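Local coordinates for metazoan TIR-STING fusion (Crassostrea gigas, PDB 6WT6), which joins a TIR domain and a STING ligand-binding domain in one chain, two copies of which make up the assembly, at residues Y187-L192 and D318-C323; P193-T198 and E214-F219; H27-H32 and C83-I88. All coordinates share one frame; numbering follows the deposited sequence.

In the fold
Contacts 1 and 2 belong to the STING ligand-binding domain and share helix 176-204, meeting where Glu322 and Cys323 touch Pro193 and where Ile191 packs on Leu216. Both are largely buried, yet contact 1 is polar, with a lysine held by two carboxylates beside a cysteine and a leucine, whereas contact 2 has no direct hydrogen bond and rests on leucine packing next to two acidic side chains. Contact 3, its centre about 42 Å from that of contact 1 and on the opposite side of the chain's centre, lies where two inner strands of the parallel sheet of the TIR domain begin. It is only partly buried, and backbone hydrogen bonds dominate it.

Contact 1. Residues Y187-L192 and D318-C323; sequences YLKIIL and DTDPEC
Lys189 joins Asp320 and Glu322 in a salt-bridge network that ties helix 176-204 of the STING ligand-binding domain to the Asx turn following helix 299-319. The lysine leaves its helix with CG anti to the backbone N (chi1 -179°), then bends at chi2, and its side chain crosses those of Asp320 and Glu322 at about a right angle. NZ lies 2.6 Å from Asp320 OD2, on the syn side of that oxygen. It is equally near Glu322 OE2, at 2.6 Å, but meets this second carboxylate on its anti side. Two acidic groups therefore grip one ammonium, an arrangement that probably stabilises the charged form of the lysine. Asp320 OD2 is shared with Tyr184 OH, five residues before Lys189 on the same helix. The other oxygen of Asp320 serves its own loop: OD1 accepts from Glu322 N at 3.3 Å, the donor standing well above the carboxylate plane, and so closes the Asx turn. A backbone bond spans the same residues, Cys323 N to Asp320 O, 3.1 Å, while Glu322 O accepts from Lys326 NZ. Beneath the charged group the contact becomes apolar. Cys323 SG packs 4.0 Å from Leu192 CB, and Leu317 touches both residues. The end of the leucine turns instead to the backbone, with Leu192 CD1 3.9 Å from Cys323 O.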
# COMPACT_ATOMS: atom_id res chain seq x y z
N TYR A 187 -6.91 -4.54 12.34
CA TYR A 187 -8.30 -4.41 12.75
C TYR A 187 -9.12 -5.67 12.48
O TYR A 187 -9.59 -6.32 13.42
CB TYR A 187 -8.94 -3.20 12.03
CG TYR A 187 -10.38 -2.94 12.42
CD1 TYR A 187 -10.72 -2.57 13.71
CD2 TYR A 187 -11.40 -3.04 11.48
CE1 TYR A 187 -12.04 -2.32 14.07
CE2 TYR A 187 -12.72 -2.78 11.83
CZ TYR A 187 -13.03 -2.43 13.12
OH TYR A 187 -14.34 -2.18 13.48
N LEU A 188 -9.30 -6.01 11.20
CA LEU A 188 -10.21 -7.10 10.85
C LEU A 188 -9.75 -8.42 11.46
O LEU A 188 -10.55 -9.15 12.06
CB LEU A 188 -10.33 -7.22 9.32
CG LEU A 188 -11.11 -6.11 8.60
CD1 LEU A 188 -11.36 -6.46 7.13
CD2 LEU A 188 -12.43 -5.82 9.30
N LYS A 189 -8.45 -8.73 11.36
CA LYS A 189 -7.92 -9.96 11.93
C LYS A 189 -8.13 -10.03 13.44
O LYS A 189 -8.21 -11.13 14.00
CB LYS A 189 -6.43 -10.09 11.59
CG LYS A 189 -5.73 -11.35 12.11
CD LYS A 189 -6.38 -12.63 11.59
CE LYS A 189 -5.56 -13.85 11.96
NZ LYS A 189 -6.19 -15.12 11.51
N ILE A 190 -8.26 -8.88 14.10
CA ILE A 190 -8.44 -8.85 15.55
C ILE A 190 -9.89 -9.11 15.94
O ILE A 190 -10.18 -9.90 16.84
CB ILE A 190 -7.93 -7.52 16.12
CG1 ILE A 190 -6.48 -7.28 15.70
CG2 ILE A 190 -8.07 -7.49 17.63
CD1 ILE A 190 -5.99 -5.86 15.97
N ILE A 191 -10.84 -8.46 15.26
CA ILE A 191 -12.22 -8.44 15.72
C ILE A 191 -13.09 -9.49 15.04
O ILE A 191 -14.00 -10.05 15.66
CB ILE A 191 -12.82 -7.03 15.55
CG1 ILE A 191 -12.78 -6.57 14.09
CG2 ILE A 191 -12.08 -6.02 16.42
CD1 ILE A 191 -14.14 -6.46 13.46
N LEU A 192 -12.81 -9.79 13.76
CA LEU A 192 -13.69 -10.70 13.01
C LEU A 192 -13.74 -12.13 13.55
O LEU A 192 -14.85 -12.70 13.58
CB LEU A 192 -13.30 -10.72 11.53
CG LEU A 192 -13.61 -9.50 10.64
CD1 LEU A 192 -13.45 -9.87 9.16
CD2 LEU A 192 -15.00 -8.93 10.90
N ASP A 318 -10.87 -14.23 2.44
CA ASP A 318 -11.30 -15.57 2.06
C ASP A 318 -10.19 -16.60 2.20
O ASP A 318 -10.48 -17.80 2.27
CB ASP A 318 -11.83 -15.57 0.62
CG ASP A 318 -13.18 -14.91 0.51
OD1 ASP A 318 -13.88 -14.80 1.54
OD2 ASP A 318 -13.56 -14.49 -0.61
N THR A 319 -8.93 -16.16 2.25
CA THR A 319 -7.84 -17.08 2.54
C THR A 319 -7.83 -17.50 4.01
O THR A 319 -7.45 -18.63 4.33
CB THR A 319 -6.51 -16.41 2.16
OG1 THR A 319 -6.31 -16.52 0.74
CG2 THR A 319 -5.32 -17.04 2.89
N ASP A 320 -8.28 -16.62 4.90
CA ASP A 320 -8.24 -16.87 6.33
C ASP A 320 -9.55 -17.53 6.76
O ASP A 320 -10.60 -16.88 6.70
CB ASP A 320 -8.02 -15.57 7.09
CG ASP A 320 -7.81 -15.78 8.57
OD1 ASP A 320 -8.01 -16.90 9.06
OD2 ASP A 320 -7.42 -14.80 9.24
N PRO A 321 -9.54 -18.79 7.20
CA PRO A 321 -10.81 -19.48 7.48
C PRO A 321 -11.59 -18.92 8.65
O PRO A 321 -12.82 -19.05 8.68
CB PRO A 321 -10.37 -20.93 7.74
CG PRO A 321 -9.03 -21.05 7.06
CD PRO A 321 -8.39 -19.71 7.26
N GLU A 322 -10.93 -18.30 9.62
CA GLU A 322 -11.62 -17.71 10.76
C GLU A 322 -12.07 -16.28 10.51
O GLU A 322 -12.70 -15.68 11.39
CB GLU A 322 -10.72 -17.76 12.02
CG GLU A 322 -9.42 -16.97 11.92
CD GLU A 322 -8.71 -16.84 13.26
OE1 GLU A 322 -9.11 -17.52 14.23
OE2 GLU A 322 -7.74 -16.05 13.35
N CYS A 323 -11.78 -15.71 9.34
CA CYS A 323 -12.24 -14.38 8.98
C CYS A 323 -13.22 -14.36 7.81
O CYS A 323 -14.05 -13.45 7.74
CB CYS A 323 -11.06 -13.46 8.63
SG CYS A 323 -10.16 -12.81 10.06

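Contact 2. Residues P193-T198 and E214-F219; sequences PDLDKT and EKLFLF
Asp196, on helix 176-204, comes closest to the backbone of Glu214, at the corner that breaks strand 212-221, with their CA atoms 5.1 Å apart and no direct hydrogen bond between the two segments. Leu195 makes the apolar half of the contact. Its CG stands anti to the backbone N (chi1 180°), which sends both methyl groups toward the strand. CD2 touches both Glu214 O, at 3.8 Å, and Leu216 CB, while CD1 lies 4.0 Å from Leu216 CD2. The two leucine side chains cross at about a right angle. Leu216 also packs on Ala276 of the adjoining strand and touches Ile191, one turn before Leu195 on helix 176-204.

Next to this apolar patch two acids come close. Asp196 CB lies 4.0 Å from Glu214 OE1, and the charged atoms Asp196 OD2 and Glu214 OE1 are 4.3 Å apart without bonding. Arg200 probably eases the repulsion: it forms a salt bridge with Asp196 OD2 and a long, weak ion pair with Glu214 OE2. The CB of Lys215 points away from the helix, and its NZ pairs with Glu357 near the C-terminal end of the model. Leu216 hydrogen-bonds through its backbone to Lys326 and Lys328, setting strand 212-221 beside 327-332. The arrangement is a helix laid against an inner strand of a mixed sheet, as expected of the alpha/beta STING ligand-binding domain.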
# COMPACT_ATOMS: atom_id res chain seq x y z
N PRO A 193 -12.63 -12.78 13.95
CA PRO A 193 -12.69 -14.22 14.26
C PRO A 193 -13.78 -14.63 15.24
O PRO A 193 -14.39 -15.69 15.04
CB PRO A 193 -11.30 -14.51 14.83
CG PRO A 193 -10.42 -13.55 14.13
CD PRO A 193 -11.24 -12.29 13.99
N ASP A 194 -14.07 -13.84 16.27
CA ASP A 194 -15.12 -14.18 17.22
C ASP A 194 -16.30 -13.21 17.18
O ASP A 194 -17.16 -13.28 18.06
CB ASP A 194 -14.54 -14.25 18.64
CG ASP A 194 -13.79 -15.55 18.90
OD1 ASP A 194 -14.03 -16.54 18.17
OD2 ASP A 194 -12.97 -15.59 19.84
N LEU A 195 -16.37 -12.34 16.18
CA LEU A 195 -17.44 -11.34 16.14
C LEU A 195 -18.81 -11.99 15.95
O LEU A 195 -19.80 -11.53 16.54
CB LEU A 195 -17.16 -10.32 15.03
CG LEU A 195 -18.15 -9.17 14.79
CD1 LEU A 195 -17.38 -7.92 14.40
CD2 LEU A 195 -19.13 -9.54 13.70
N ASP A 196 -18.89 -13.06 15.15
CA ASP A 196 -20.17 -13.73 14.94
C ASP A 196 -20.76 -14.24 16.24
O ASP A 196 -21.99 -14.26 16.40
CB ASP A 196 -20.00 -14.88 13.94
CG ASP A 196 -19.07 -15.98 14.46
OD1 ASP A 196 -18.15 -15.68 15.25
OD2 ASP A 196 -19.27 -17.15 14.07
N LYS A 197 -19.91 -14.66 17.19
CA LYS A 197 -20.41 -15.03 18.51
C LYS A 197 -20.97 -13.81 19.24
O LYS A 197 -22.04 -13.89 19.86
CB LYS A 197 -19.30 -15.67 19.33
CG LYS A 197 -18.74 -16.96 18.74
CD LYS A 197 -17.64 -17.52 19.61
CE LYS A 197 -17.04 -18.77 19.00
NZ LYS A 197 -18.07 -19.81 18.74
N THR A 198 -20.26 -12.69 19.18
CA THR A 198 -20.73 -11.48 19.85
C THR A 198 -22.07 -11.03 19.28
O THR A 198 -22.97 -10.61 20.03
CB THR A 198 -19.69 -10.37 19.72
OG1 THR A 198 -18.42 -10.86 20.16
CG2 THR A 198 -20.07 -9.16 20.57
N GLU A 214 -25.40 -12.45 11.21
CA GLU A 214 -24.23 -12.57 12.08
C GLU A 214 -23.08 -11.67 11.64
O GLU A 214 -22.21 -11.36 12.47
CB GLU A 214 -23.72 -14.01 12.11
CG GLU A 214 -24.72 -15.05 12.55
CD GLU A 214 -24.13 -16.45 12.50
OE1 GLU A 214 -23.02 -16.60 11.96
OE2 GLU A 214 -24.78 -17.39 13.00
N LYS A 215 -23.05 -11.25 10.38
CA LYS A 215 -21.86 -10.63 9.83
C LYS A 215 -21.79 -9.14 10.15
O LYS A 215 -22.79 -8.49 10.47
CB LYS A 215 -21.80 -10.84 8.31
CG LYS A 215 -21.71 -12.29 7.86
CD LYS A 215 -21.51 -12.37 6.35
CE LYS A 215 -21.43 -13.81 5.87
NZ LYS A 215 -22.69 -14.57 6.15
N LEU A 216 -20.57 -8.61 10.05
CA LEU A 216 -20.33 -7.18 10.13
C LEU A 216 -20.36 -6.61 8.72
O LEU A 216 -19.56 -7.02 7.86
CB LEU A 216 -18.98 -6.90 10.79
CG LEU A 216 -18.53 -5.44 10.84
CD1 LEU A 216 -19.50 -4.61 11.68
CD2 LEU A 216 -17.11 -5.32 11.37
N PHE A 217 -21.28 -5.70 8.46
CA PHE A 217 -21.43 -5.11 7.13
C PHE A 217 -20.51 -3.90 7.01
O PHE A 217 -20.60 -2.96 7.80
CB PHE A 217 -22.89 -4.73 6.87
CG PHE A 217 -23.78 -5.92 6.64
CD1 PHE A 217 -24.15 -6.29 5.36
CD2 PHE A 217 -24.21 -6.70 7.71
CE1 PHE A 217 -24.96 -7.39 5.15
CE2 PHE A 217 -25.01 -7.80 7.50
CZ PHE A 217 -25.39 -8.15 6.22
N LEU A 218 -19.61 -3.95 6.03
CA LEU A 218 -18.61 -2.92 5.81
C LEU A 218 -18.99 -2.13 4.57
O LEU A 218 -19.10 -2.70 3.48
CB LEU A 218 -17.22 -3.54 5.66
CG LEU A 218 -16.71 -4.38 6.82
CD1 LEU A 218 -15.49 -5.17 6.38
CD2 LEU A 218 -16.39 -3.50 8.03
N PHE A 219 -19.18 -0.83 4.73
CA PHE A 219 -19.77 -0.00 3.68
C PHE A 219 -18.67 0.67 2.86
O PHE A 219 -17.74 1.26 3.42
CB PHE A 219 -20.72 1.03 4.28
CG PHE A 219 -21.98 0.41 4.82
CD1 PHE A 219 -23.08 0.22 4.00
CD2 PHE A 219 -22.05 -0.02 6.14
CE1 PHE A 219 -24.23 -0.37 4.49
CE2 PHE A 219 -23.20 -0.60 6.63
CZ PHE A 219 -24.29 -0.78 5.81

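Contact 3. Residues H27-H32 and C83-I88; sequences HPHVYH and CSKNVI
With chi1 at -60°, His29 carries its imidazole beside its own backbone N and over the backbone of segment 83-88, where Lys85 CA sits above the ring; in Tyr31 a similar first torsion (-50°) sets the phenol next to Val30. The contact on His29 is a CH-pi interaction: Lys85 CA is 3.8 Å from the ring centroid and 7° off its normal, almost directly over the centre. Val30 CG2 touches two groups, lying over one face of the Tyr31 ring toward its rim and 3.6 Å from Cys83 CB.

The backbones pair in parallel at one bridge, Tyr31 with Ser84. Tyr31 bonds to the residues flanking Ser84: its N donates to Cys83 O at 3.1 Å, and Tyr31 O accepts from Lys85 N, also at 3.1 Å. One step on, Asn86 N donates to His32 O at 2.9 Å. Cys83 O is gripped twice, since Val30 N reaches it too, at 2.9 Å, in the carbonyl plane on a lone pair; the CA of His29 adds a CA-H...O contact to the same oxygen. A water lies 2.9 Å from His29 NE2 and donates to Ser84 O at 3.3 Å, bridging the imidazole to the Ser84 carbonyl.

Other polar side chains turn to other parts of the chain: Ser84 OG bonds Ala80 O, Asn86 ND2 bonds Cys119 O, and His32 NE2 bonds Pro23 O while its ND1 bonds Thr59 N. Strands 31-36 and 84-91 are neighbours inside the parallel sheet of this alpha/beta fold. Main-chain bonds thus probably fix the register where these strands begin, with the His29 ring lying over Lys85 CA and its NE2 tied by water to Ser84 O.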
# COMPACT_ATOMS: atom_id res chain seq x y z
N HIS A 27 14.38 21.37 -2.17
CA HIS A 27 14.47 21.39 -0.71
C HIS A 27 15.12 20.13 -0.16
O HIS A 27 16.12 20.25 0.58
CB HIS A 27 13.09 21.65 -0.11
CG HIS A 27 12.88 21.01 1.23
ND1 HIS A 27 13.73 21.20 2.29
CD2 HIS A 27 11.90 20.18 1.67
CE1 HIS A 27 13.29 20.52 3.33
NE2 HIS A 27 12.18 19.89 2.98
N PRO A 28 14.62 18.92 -0.44
CA PRO A 28 15.26 17.74 0.16
C PRO A 28 16.60 17.41 -0.48
O PRO A 28 17.47 16.84 0.19
CB PRO A 28 14.23 16.63 -0.08
CG PRO A 28 13.56 17.03 -1.33
CD PRO A 28 13.50 18.54 -1.31
N HIS A 29 16.80 17.77 -1.74
CA HIS A 29 17.99 17.35 -2.47
C HIS A 29 19.22 18.14 -2.04
O HIS A 29 19.18 19.37 -1.95
CB HIS A 29 17.77 17.49 -3.97
CG HIS A 29 16.63 16.68 -4.50
ND1 HIS A 29 15.97 17.00 -5.66
CD2 HIS A 29 16.04 15.56 -4.03
CE1 HIS A 29 15.01 16.12 -5.89
NE2 HIS A 29 15.04 15.23 -4.91
N VAL A 30 20.31 17.42 -1.76
CA VAL A 30 21.60 18.03 -1.48
C VAL A 30 22.66 17.37 -2.36
O VAL A 30 23.81 17.81 -2.40
CB VAL A 30 21.98 17.91 0.01
CG1 VAL A 30 20.93 18.58 0.89
CG2 VAL A 30 22.15 16.46 0.40
N TYR A 31 22.27 16.32 -3.08
CA TYR A 31 23.12 15.67 -4.06
C TYR A 31 22.39 15.57 -5.39
O TYR A 31 21.17 15.38 -5.43
CB TYR A 31 23.55 14.26 -3.62
CG TYR A 31 24.10 14.16 -2.22
CD1 TYR A 31 25.34 14.68 -1.91
CD2 TYR A 31 23.39 13.51 -1.22
CE1 TYR A 31 25.86 14.58 -0.63
CE2 TYR A 31 23.89 13.40 0.06
CZ TYR A 31 25.13 13.94 0.35
OH TYR A 31 25.63 13.83 1.63
N HIS A 32 23.15 15.68 -6.48
CA HIS A 32 22.59 15.41 -7.80
C HIS A 32 22.36 13.92 -8.01
O HIS A 32 21.36 13.52 -8.63
CB HIS A 32 23.50 15.96 -8.90
CG HIS A 32 23.52 17.45 -8.98
ND1 HIS A 32 24.39 18.23 -8.24
CD2 HIS A 32 22.77 18.32 -9.70
CE1 HIS A 32 24.18 19.50 -8.51
NE2 HIS A 32 23.21 19.59 -9.40
N CYS A 83 17.74 12.45 -0.36
CA CYS A 83 18.39 13.71 -0.68
C CYS A 83 19.07 13.71 -2.04
O CYS A 83 19.74 14.68 -2.38
CB CYS A 83 19.42 14.06 0.40
SG CYS A 83 18.74 14.14 2.07
N SER A 84 18.93 12.64 -2.81
CA SER A 84 19.55 12.55 -4.13
C SER A 84 18.49 12.70 -5.21
O SER A 84 17.49 11.97 -5.21
CB SER A 84 20.31 11.24 -4.30
OG SER A 84 21.52 11.25 -3.55
N LYS A 85 18.71 13.66 -6.11
CA LYS A 85 17.81 13.86 -7.23
C LYS A 85 17.70 12.60 -8.09
O LYS A 85 16.60 12.12 -8.38
CB LYS A 85 18.29 15.06 -8.05
CG LYS A 85 17.65 15.23 -9.40
CD LYS A 85 18.59 16.03 -10.29
CE LYS A 85 17.92 16.47 -11.57
NZ LYS A 85 16.97 17.58 -11.30
N ASN A 86 18.84 12.05 -8.48
CA ASN A 86 18.89 10.80 -9.22
C ASN A 86 19.63 9.74 -8.41
O ASN A 86 20.43 10.05 -7.53
CB ASN A 86 19.57 10.98 -10.59
CG ASN A 86 18.74 11.83 -11.55
OD1 ASN A 86 18.80 13.06 -11.53
ND2 ASN A 86 17.96 11.17 -12.40
N VAL A 87 19.33 8.48 -8.71
CA VAL A 87 20.04 7.34 -8.13
C VAL A 87 20.65 6.55 -9.28
O VAL A 87 19.94 6.08 -10.17
CB VAL A 87 19.11 6.44 -7.29
CG1 VAL A 87 19.84 5.18 -6.86
CG2 VAL A 87 18.61 7.20 -6.07
N ILE A 88 21.97 6.40 -9.25
CA ILE A 88 22.71 5.67 -10.28
C ILE A 88 22.96 4.25 -9.78
O ILE A 88 23.63 4.05 -8.76
CB ILE A 88 24.04 6.38 -10.61
CG1 ILE A 88 23.77 7.72 -11.31
CG2 ILE A 88 24.92 5.49 -11.48
CD1 ILE A 88 25.01 8.55 -11.51
O HOH W 1 14.25 12.50 -5.53